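Local coordinates for protein UDP-D-quinovosamine 4-dehydrogenase (Vibrio fischeri, PDB 3NKL) that probably acts as an oxidoreductase and lyase on a nucleotide sugar, the chain here being a Rossmann-like domain cut from a longer membrane protein, at residues A20-Q25 against K108-Q113; K41-M46 against T50-K55. All coordinates share one frame; numbering follows the deposited sequence. Where two conformers were deposited one is given.

Interaction 1: residues A20-Q25 against K108-Q113; sequences ANMLRQ and KLSIGQ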
ATOM      1  N   ALA B  20      -4.437   3.016 -11.774  1.00 21.81           N
ATOM      2  CA  ALA B  20      -4.281   2.499 -13.129  1.00 30.92           C
ATOM      3  C   ALA B  20      -5.653   2.313 -13.792  1.00 33.04           C
ATOM      4  O   ALA B  20      -5.787   2.504 -14.991  1.00 33.22           O
ATOM      5  CB  ALA B  20      -3.476   1.206 -13.143  1.00 27.20           C
ATOM      6  N   ASN B  21      -6.673   1.960 -13.009  1.00 33.36           N
ATOM      7  CA  ASN B  21      -8.042   1.866 -13.551  1.00 35.52           C
ATOM      8  C   ASN B  21      -8.649   3.225 -13.855  1.00 36.19           C
ATOM      9  O   ASN B  21      -9.309   3.401 -14.875  1.00 46.23           O
ATOM     10  CB  ASN B  21      -8.968   1.127 -12.587  1.00 45.27           C
ATOM     11  CG  ASN B  21      -8.682  -0.347 -12.525  1.00 42.33           C
ATOM     12  OD1 ASN B  21      -9.119  -1.033 -11.602  1.00 53.19           O
ATOM     13  ND2 ASN B  21      -7.947  -0.849 -13.506  1.00 45.79           N
HETATM   14  N   MSE B  22      -8.462   4.167 -12.938  0.65 35.51           N
HETATM   15  CA  MSE B  22      -8.825   5.553 -13.167  0.65 36.44           C
HETATM   16  C   MSE B  22      -8.297   5.925 -14.550  0.65 40.59           C
HETATM   17  O   MSE B  22      -9.060   6.290 -15.450  0.65 44.23           O
HETATM   18  CB  MSE B  22      -8.153   6.442 -12.120  0.65 33.53           C
HETATM   19  CG  MSE B  22      -8.941   7.670 -11.690  0.65 13.89           C
HETATM   20 SE   MSE B  22     -10.121   7.169 -10.242  0.65 83.83          SE
HETATM   21  CE  MSE B  22      -8.785   6.411  -9.042  0.65 70.05           C
ATOM     22  N   LEU B  23      -6.983   5.799 -14.719  1.00 31.79           N
ATOM     23  CA  LEU B  23      -6.303   6.193 -15.975  1.00 30.08           C
ATOM     24  C   LEU B  23      -6.731   5.386 -17.203  1.00 43.81           C
ATOM     25  O   LEU B  23      -7.032   5.952 -18.261  1.00 45.72           O
ATOM     26  CB  LEU B  23      -4.788   6.041 -15.824  1.00 26.43           C
ATOM     27  CG  LEU B  23      -4.144   6.721 -14.615  1.00 26.11           C
ATOM     28  CD1 LEU B  23      -2.643   6.619 -14.702  1.00 28.92           C
ATOM     29  CD2 LEU B  23      -4.561   8.185 -14.511  1.00 29.08           C
ATOM     30  N   ARG B  24      -6.694   4.062 -17.078  1.00 52.78           N
ATOM     31  CA  ARG B  24      -6.872   3.186 -18.233  1.00 58.70           C
ATOM     32  C   ARG B  24      -8.240   3.355 -18.857  1.00 61.86           C
ATOM     33  O   ARG B  24      -8.397   3.212 -20.070  1.00 71.77           O
ATOM     34  CB  ARG B  24      -6.649   1.724 -17.860  1.00 59.94           C
ATOM     35  CG  ARG B  24      -5.528   1.069 -18.628  1.00 63.86           C
ATOM     36  CD  ARG B  24      -5.762  -0.416 -18.715  1.00 77.91           C
ATOM     37  NE  ARG B  24      -6.086  -0.954 -17.402  1.00 90.46           N
ATOM     38  CZ  ARG B  24      -5.183  -1.155 -16.454  1.00 91.56           C
ATOM     39  NH1 ARG B  24      -5.544  -1.646 -15.279  1.00 95.86           N
ATOM     40  NH2 ARG B  24      -3.915  -0.861 -16.690  1.00 87.93           N
ATOM     41  N   GLN B  25      -9.228   3.661 -18.028  1.00 61.79           N
ATOM     42  CA  GLN B  25     -10.569   3.941 -18.517  1.00 73.54           C
ATOM     43  C   GLN B  25     -10.577   5.322 -19.156  1.00 68.57           C
ATOM     44  O   GLN B  25     -11.394   5.609 -20.029  1.00 68.49           O
ATOM     45  CB  GLN B  25     -11.588   3.899 -17.373  1.00 83.90           C
ATOM     46  CG  GLN B  25     -11.640   5.176 -16.529  1.00 89.50           C
ATOM     47  CD  GLN B  25     -12.631   5.087 -15.380  1.00 97.70           C
ATOM     48  OE1 GLN B  25     -13.544   4.263 -15.397  1.00104.28           O
ATOM     49  NE2 GLN B  25     -12.455   5.938 -14.376  1.00 96.32           N
ATOM     50  N   LYS B 108     -12.261  12.733   0.985  1.00 28.71           N
ATOM     51  CA  LYS B 108     -12.195  14.159   0.669  1.00 33.01           C
ATOM     52  C   LYS B 108     -11.639  14.379  -0.754  1.00 28.18           C
ATOM     53  O   LYS B 108     -12.196  15.126  -1.536  1.00 26.89           O
ATOM     54  CB  LYS B 108     -11.328  14.915   1.664  1.00 33.95           C
ATOM     55  CG  LYS B 108     -11.461  16.417   1.527  1.00 45.77           C
ATOM     56  CD  LYS B 108     -10.192  17.151   1.913  1.00 54.99           C
ATOM     57  CE  LYS B 108     -10.533  18.499   2.519  1.00 61.38           C
ATOM     58  NZ  LYS B 108     -11.802  19.051   1.950  1.00 60.69           N
ATOM     59  N   LEU B 109     -10.536  13.716  -1.075  1.00 21.72           N
ATOM     60  CA  LEU B 109      -9.924  13.871  -2.394  1.00 23.80           C
ATOM     61  C   LEU B 109      -9.960  12.519  -3.106  1.00 26.14           C
ATOM     62  O   LEU B 109      -9.895  11.480  -2.466  1.00 28.38           O
ATOM     63  CB  LEU B 109      -8.482  14.367  -2.268  1.00 18.94           C
ATOM     64  CG  LEU B 109      -8.231  15.719  -1.601  1.00 24.20           C
ATOM     65  CD1 LEU B 109      -6.743  16.049  -1.645  1.00 20.09           C
ATOM     66  CD2 LEU B 109      -9.039  16.850  -2.302  1.00 22.45           C
ATOM     67  N   SER B 110     -10.053  12.541  -4.428  1.00 23.77           N
ATOM     68  CA  SER B 110     -10.062  11.313  -5.221  1.00 25.26           C
ATOM     69  C   SER B 110      -8.639  10.885  -5.569  1.00 29.19           C
ATOM     70  O   SER B 110      -7.755  11.723  -5.733  1.00 23.98           O
ATOM     71  CB  SER B 110     -10.835  11.560  -6.520  1.00 25.69           C
ATOM     72  OG  SER B 110     -10.549  10.562  -7.478  1.00 27.74           O
ATOM     73  N   ILE B 111      -8.417   9.582  -5.691  1.00 23.10           N
ATOM     74  CA  ILE B 111      -7.123   9.061  -6.120  1.00 22.95           C
ATOM     75  C   ILE B 111      -6.725   9.617  -7.491  1.00 24.40           C
ATOM     76  O   ILE B 111      -5.540   9.739  -7.813  1.00 23.16           O
ATOM     77  CB  ILE B 111      -7.138   7.511  -6.134  1.00 27.98           C
ATOM     78  CG1 ILE B 111      -7.236   6.979  -4.706  1.00 31.86           C
ATOM     79  CG2 ILE B 111      -5.852   6.941  -6.722  1.00 25.68           C
ATOM     80  CD1 ILE B 111      -7.221   5.470  -4.629  1.00 40.40           C
ATOM     81  N   GLY B 112      -7.715   9.978  -8.297  1.00 19.52           N
ATOM     82  CA  GLY B 112      -7.416  10.472  -9.633  1.00 21.78           C
ATOM     83  C   GLY B 112      -6.908  11.905  -9.665  1.00 23.09           C
ATOM     84  O   GLY B 112      -6.523  12.379 -10.717  1.00 23.21           O
ATOM     85  N   GLN B 113      -6.935  12.621  -8.537  1.00 20.33           N
ATOM     86  CA  GLN B 113      -6.432  14.005  -8.542  1.00 22.10           C
ATOM     87  C   GLN B 113      -4.908  13.970  -8.483  1.00 20.45           C
ATOM     88  O   GLN B 113      -4.318  13.563  -7.477  1.00 17.62           O
ATOM     89  CB  GLN B 113      -7.000  14.810  -7.365  1.00 24.46           C
ATOM     90  CG  GLN B 113      -8.523  15.020  -7.422  1.00 24.71           C
ATOM     91  CD  GLN B 113      -9.047  15.849  -6.249  1.00 22.24           C
ATOM     92  OE1 GLN B 113      -9.839  15.369  -5.437  1.00 22.94           O
ATOM     93  NE2 GLN B 113      -8.621  17.110  -6.176  1.00 26.01           N
TER
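A small apolar surface contact joins the C-terminal half of helix 14-25 to the loop between helix 101-105 and strand 115-116, with Met-22 reaching from the helix onto Ile-111 and Gly-112. Only 129 Å² is buried, both sides summed. Met-22, modelled as selenomethionine and deposited in two conformers, of which one is described, carries nearly all of it on the helix side. Its chain is bent at chi2 (87°) and chi3 (55°), which turns the terminal CE toward Ile-111. There CE rests 3.5 Å from CB of Ile-111 and also meets the CG2 branch, the two side chains crossing at about a right angle. A flexible, unbranched methionine suits this place, since it can follow the outline of the loop. Nearer the helix, CG of Met-22 lies 3.8 Å from CA of Gly-112; the lack of a side chain on Gly-112 lets the methionine chain pass close to the backbone. The selenium comes no nearer than 4.4 Å to OG of Ser-110. Helix 14-25 follows strand 5-10 and a glycine-rich turn, a sequence that resembles the GxGxxG signature of Rossmann folds, and the side chain of Ile-111 lies near the residues of that pattern without touching them. On the helix side facing the sheet, Ala-20 and Leu-23 pack against strands 5-10 and 29-35, while Met-22 points to the loop. The loop owes its shape to bonds of its own. Ser-110 to Gln-113 form a type I beta turn, and OG of Ser-110 accepts the amide N of Gly-112 at 3.0 Å, an ST turn. The turn also brings the extended side chain of Gln-113 alongside Ser-110, whose N-H its OE1 accepts at 3.0 Å, the donor standing 25° off the carbonyl plane.

Interaction 2: residues K41-M46 against T50-K55; sequences KHKTTM and TIYRPK. With SO4 (sulfate ion), chain K; SO4 (sulfate ion), chain J.
A chi1 of 180° sets the His-42 ring trans to its own amide and across to the end of strand 49-52, where ND1 accepts the N-H of Arg-53 at 2.9 Å, the donor 20° out of the ring plane. Arg-53 has chi1 near 60°, which lays its CG 3.4 Å from the same ND1; ring and guanidinium planes stand almost perpendicular. Since ND1 accepts, the proton on NE2 is available to a sulfate oxygen, O1 of chain J, 3.1 Å away, which NZ of Lys-43 also binds. Arg-53 turns to the second sulfate, chain K, through a weak bond from NH2 to O3 at 2.6 Å. Such cationic side chains suit anions, here probably from the crystallisation liquor. Lys-41 to Thr-44 form a type II turn, closed by N and OG1 of Thr-44 on O of Lys-41, the OG1 bond 2.7 Å long. The buried Ile-51 packs against the turn: CD1 touches OG1 of Thr-44 at 3.5 Å and CG of Met-46. Ile-51 N donates to Thr-44 O, its O accepts from Lys-43 N, and Thr-45 faces Thr-50 as an antiparallel non-hydrogen-bonded pair, building a beta hairpin that edges the Rossmann-like sheet within this chain.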
ATOM      1  N   LYS B  41       7.470  -8.518  -5.688  1.00 42.10           N
ATOM      2  CA  LYS B  41       6.548  -8.198  -6.774  1.00 44.40           C
ATOM      3  C   LYS B  41       7.235  -8.054  -8.136  1.00 39.08           C
ATOM      4  O   LYS B  41       6.569  -7.872  -9.158  1.00 36.30           O
ATOM      5  CB  LYS B  41       5.764  -6.913  -6.453  1.00 36.73           C
ATOM      6  CG  LYS B  41       4.869  -7.031  -5.226  1.00 43.83           C
ATOM      7  CD  LYS B  41       3.933  -5.829  -5.091  1.00 39.42           C
ATOM      8  CE  LYS B  41       2.993  -6.028  -3.906  1.00 43.66           C
ATOM      9  NZ  LYS B  41       1.931  -4.986  -3.816  1.00 41.77           N
ATOM     10  N   HIS B  42       8.563  -8.116  -8.154  1.00 36.63           N
ATOM     11  CA  HIS B  42       9.291  -7.885  -9.391  1.00 39.22           C
ATOM     12  C   HIS B  42       8.876  -8.883 -10.462  1.00 47.82           C
ATOM     13  O   HIS B  42       8.830 -10.092 -10.232  1.00 49.70           O
ATOM     14  CB  HIS B  42      10.800  -7.921  -9.169  1.00 40.20           C
ATOM     15  CG  HIS B  42      11.597  -7.695 -10.418  1.00 38.36           C
ATOM     16  ND1 HIS B  42      11.567  -6.509 -11.119  1.00 39.25           N
ATOM     17  CD2 HIS B  42      12.451  -8.504 -11.090  1.00 46.90           C
ATOM     18  CE1 HIS B  42      12.365  -6.596 -12.169  1.00 41.89           C
ATOM     19  NE2 HIS B  42      12.915  -7.798 -12.173  1.00 46.18           N
ATOM     20  N   LYS B  43       8.550  -8.348 -11.627  1.00 42.91           N
ATOM     21  CA  LYS B  43       8.103  -9.129 -12.767  1.00 45.02           C
ATOM     22  C   LYS B  43       6.822  -9.938 -12.552  1.00 41.16           C
ATOM     23  O   LYS B  43       6.537 -10.841 -13.327  1.00 49.83           O
ATOM     24  CB  LYS B  43       9.243  -9.993 -13.309  1.00 46.01           C
ATOM     25  CG  LYS B  43      10.271  -9.162 -14.078  1.00 43.85           C
ATOM     26  CD  LYS B  43      11.465  -9.989 -14.559  1.00 52.08           C
ATOM     27  CE  LYS B  43      12.265  -9.218 -15.602  1.00 55.14           C
ATOM     28  NZ  LYS B  43      13.602  -9.815 -15.865  1.00 59.80           N
ATOM     29  N   THR B  44       6.041  -9.607 -11.527  1.00 43.24           N
ATOM     30  CA  THR B  44       4.683 -10.146 -11.448  1.00 47.06           C
ATOM     31  C   THR B  44       3.780  -9.261 -12.298  1.00 49.91           C
ATOM     32  O   THR B  44       4.229  -8.240 -12.816  1.00 45.15           O
ATOM     33  CB  THR B  44       4.152 -10.247 -10.008  1.00 49.57           C
ATOM     34  OG1 THR B  44       4.057  -8.944  -9.424  1.00 46.81           O
ATOM     35  CG2 THR B  44       5.068 -11.126  -9.153  1.00 51.22           C
ATOM     36  N   THR B  45       2.522  -9.646 -12.473  1.00 50.75           N
ATOM     37  CA  THR B  45       1.630  -8.844 -13.308  1.00 54.97           C
ATOM     38  C   THR B  45       0.307  -8.549 -12.617  1.00 64.82           C
ATOM     39  O   THR B  45      -0.243  -9.396 -11.914  1.00 68.62           O
ATOM     40  CB  THR B  45       1.344  -9.513 -14.657  1.00 58.63           C
ATOM     41  OG1 THR B  45       0.266 -10.442 -14.506  1.00 69.30           O
ATOM     42  CG2 THR B  45       2.581 -10.232 -15.183  1.00 54.40           C
HETATM   43  N   MSE B  46      -0.194  -7.345 -12.837  0.50 62.48           N
HETATM   44  CA  MSE B  46      -1.490  -6.971 -12.320  0.50 62.40           C
HETATM   45  C   MSE B  46      -2.259  -6.250 -13.399  0.50 68.58           C
HETATM   46  O   MSE B  46      -1.819  -5.237 -13.934  0.50 67.60           O
HETATM   47  CB  MSE B  46      -1.348  -6.124 -11.063  0.50 57.01           C
HETATM   48  CG  MSE B  46      -0.926  -6.946  -9.871  0.50 55.92           C
HETATM   49 SE   MSE B  46      -2.132  -8.459  -9.629  0.50 69.49          SE
HETATM   50  CE  MSE B  46      -0.958  -9.623  -8.587  0.50 48.72           C
ATOM     51  N   THR B  50       2.848  -5.358 -16.169  1.00 36.06           N
ATOM     52  CA  THR B  50       3.830  -5.953 -15.271  1.00 36.46           C
ATOM     53  C   THR B  50       4.489  -4.931 -14.324  1.00 35.32           C
ATOM     54  O   THR B  50       4.500  -3.718 -14.585  1.00 33.54           O
ATOM     55  CB  THR B  50       4.811  -6.939 -15.993  1.00 45.88           C
ATOM     56  OG1 THR B  50       6.167  -6.501 -15.862  1.00 49.24           O
ATOM     57  CG2 THR B  50       4.442  -7.107 -17.452  1.00 42.37           C
ATOM     58  N   ILE B  51       4.980  -5.448 -13.203  1.00 26.72           N
ATOM     59  CA  ILE B  51       5.541  -4.673 -12.102  1.00 25.23           C
ATOM     60  C   ILE B  51       7.046  -4.893 -12.069  1.00 29.22           C
ATOM     61  O   ILE B  51       7.498  -6.026 -12.198  1.00 34.53           O
ATOM     62  CB  ILE B  51       4.971  -5.162 -10.748  1.00 24.54           C
ATOM     63  CG1 ILE B  51       3.453  -5.027 -10.699  1.00 29.75           C
ATOM     64  CG2 ILE B  51       5.564  -4.381  -9.594  1.00 22.53           C
ATOM     65  CD1 ILE B  51       2.851  -5.651  -9.454  1.00 36.22           C
ATOM     66  N   TYR B  52       7.824  -3.827 -11.900  1.00 24.65           N
ATOM     67  CA  TYR B  52       9.281  -3.952 -11.920  1.00 25.17           C
ATOM     68  C   TYR B  52       9.913  -3.256 -10.725  1.00 28.48           C
ATOM     69  O   TYR B  52       9.394  -2.261 -10.230  1.00 28.00           O
ATOM     70  CB  TYR B  52       9.887  -3.336 -13.192  1.00 24.18           C
ATOM     71  CG  TYR B  52       9.399  -3.928 -14.487  1.00 29.84           C
ATOM     72  CD1 TYR B  52      10.068  -4.993 -15.077  1.00 41.99           C
ATOM     73  CD2 TYR B  52       8.278  -3.421 -15.127  1.00 31.25           C
ATOM     74  CE1 TYR B  52       9.631  -5.534 -16.276  1.00 45.80           C
ATOM     75  CE2 TYR B  52       7.836  -3.951 -16.328  1.00 34.30           C
ATOM     76  CZ  TYR B  52       8.517  -5.013 -16.890  1.00 40.50           C
ATOM     77  OH  TYR B  52       8.073  -5.555 -18.065  1.00 44.36           O
ATOM     78  N   ARG B  53      11.058  -3.771 -10.291  1.00 28.50           N
ATOM     79  CA  ARG B  53      11.840  -3.128  -9.248  1.00 30.54           C
ATOM     80  C   ARG B  53      12.407  -1.829  -9.813  1.00 29.64           C
ATOM     81  O   ARG B  53      12.550  -1.682 -11.044  1.00 26.13           O
ATOM     82  CB  ARG B  53      12.977  -4.052  -8.793  1.00 35.96           C
ATOM     83  CG  ARG B  53      13.934  -4.412  -9.938  1.00 57.40           C
ATOM     84  CD  ARG B  53      15.399  -4.435  -9.498  1.00 68.92           C
ATOM     85  NE  ARG B  53      15.876  -5.762  -9.124  1.00 74.87           N
ATOM     86  CZ  ARG B  53      16.862  -5.985  -8.258  1.00 84.54           C
ATOM     87  NH1 ARG B  53      17.232  -7.228  -7.981  1.00 92.40           N
ATOM     88  NH2 ARG B  53      17.473  -4.971  -7.660  1.00 80.97           N
ATOM     89  N   PRO B  54      12.735  -0.878  -8.925  1.00 26.79           N
ATOM     90  CA  PRO B  54      13.108   0.475  -9.361  1.00 28.76           C
ATOM     91  C   PRO B  54      14.381   0.508 -10.206  1.00 31.00           C
ATOM     92  O   PRO B  54      14.640   1.499 -10.876  1.00 28.56           O
ATOM     93  CB  PRO B  54      13.345   1.223  -8.047  1.00 31.47           C
ATOM     94  CG  PRO B  54      12.645   0.420  -6.995  1.00 31.81           C
ATOM     95  CD  PRO B  54      12.626  -0.996  -7.457  1.00 28.82           C
ATOM     96  N   LYS B  55      15.183  -0.548 -10.150  1.00 29.44           N
ATOM     97  CA  LYS B  55      16.371  -0.630 -10.990  1.00 29.23           C
ATOM     98  C   LYS B  55      15.989  -0.557 -12.465  1.00 33.77           C
ATOM     99  O   LYS B  55      16.796  -0.164 -13.311  1.00 37.34           O
ATOM    100  CB  LYS B  55      17.135  -1.937 -10.700  1.00 30.53           C
ATOM    101  CG  LYS B  55      18.237  -2.276 -11.701  1.00 45.21           C
ATOM    102  CD  LYS B  55      18.998  -3.536 -11.244  1.00 62.01           C
ATOM    103  CE  LYS B  55      20.027  -4.021 -12.271  1.00 69.22           C
ATOM    104  NZ  LYS B  55      20.674  -5.309 -11.840  1.00 69.70           N
TER
HETATM  105  S   SO4 K 144      16.400  -1.722  -6.675  1.00 68.90           S
HETATM  106  O1  SO4 K 144      15.564  -2.212  -7.763  1.00 42.16           O
HETATM  107  O2  SO4 K 144      15.626  -1.703  -5.424  1.00 71.87           O
HETATM  108  O3  SO4 K 144      17.543  -2.629  -6.522  1.00 76.15           O
HETATM  109  O4  SO4 K 144      16.886  -0.372  -6.972  1.00 73.04           O
HETATM  110  S   SO4 J 143      16.556  -8.994 -12.583  1.00 95.23           S
HETATM  111  O1  SO4 J 143      15.392  -9.236 -13.434  1.00 92.00           O
HETATM  112  O2  SO4 J 143      17.349 -10.218 -12.536  1.00103.90           O
HETATM  113  O3  SO4 J 143      17.382  -7.907 -13.110  1.00 91.46           O
HETATM  114  O4  SO4 J 143      16.112  -8.646 -11.236  1.00100.02           O

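How the interactions relate
From the N terminus the chain runs through strand 5-10 into helix 14-25, whose C-terminal half supplies the first side of interaction 1. It then passes along strand 29-35 to the hairpin, where interaction 2 closes a short loop, only a few residues separating 41-46 from 50-55. Helices 57-64, 78-89 and 101-105 and strands 68-71 and 94-97 follow before 108-113 closes the much longer loop of interaction 1, inside which interaction 2 is nested. Within this chain, the local contact finishes one border of the sheet at strands 45-46 and 49-52; the distant one ties helix 14-25 to the connection leading to strand 115-116 at the other border. Their centres lie 21 Å apart and they do not touch.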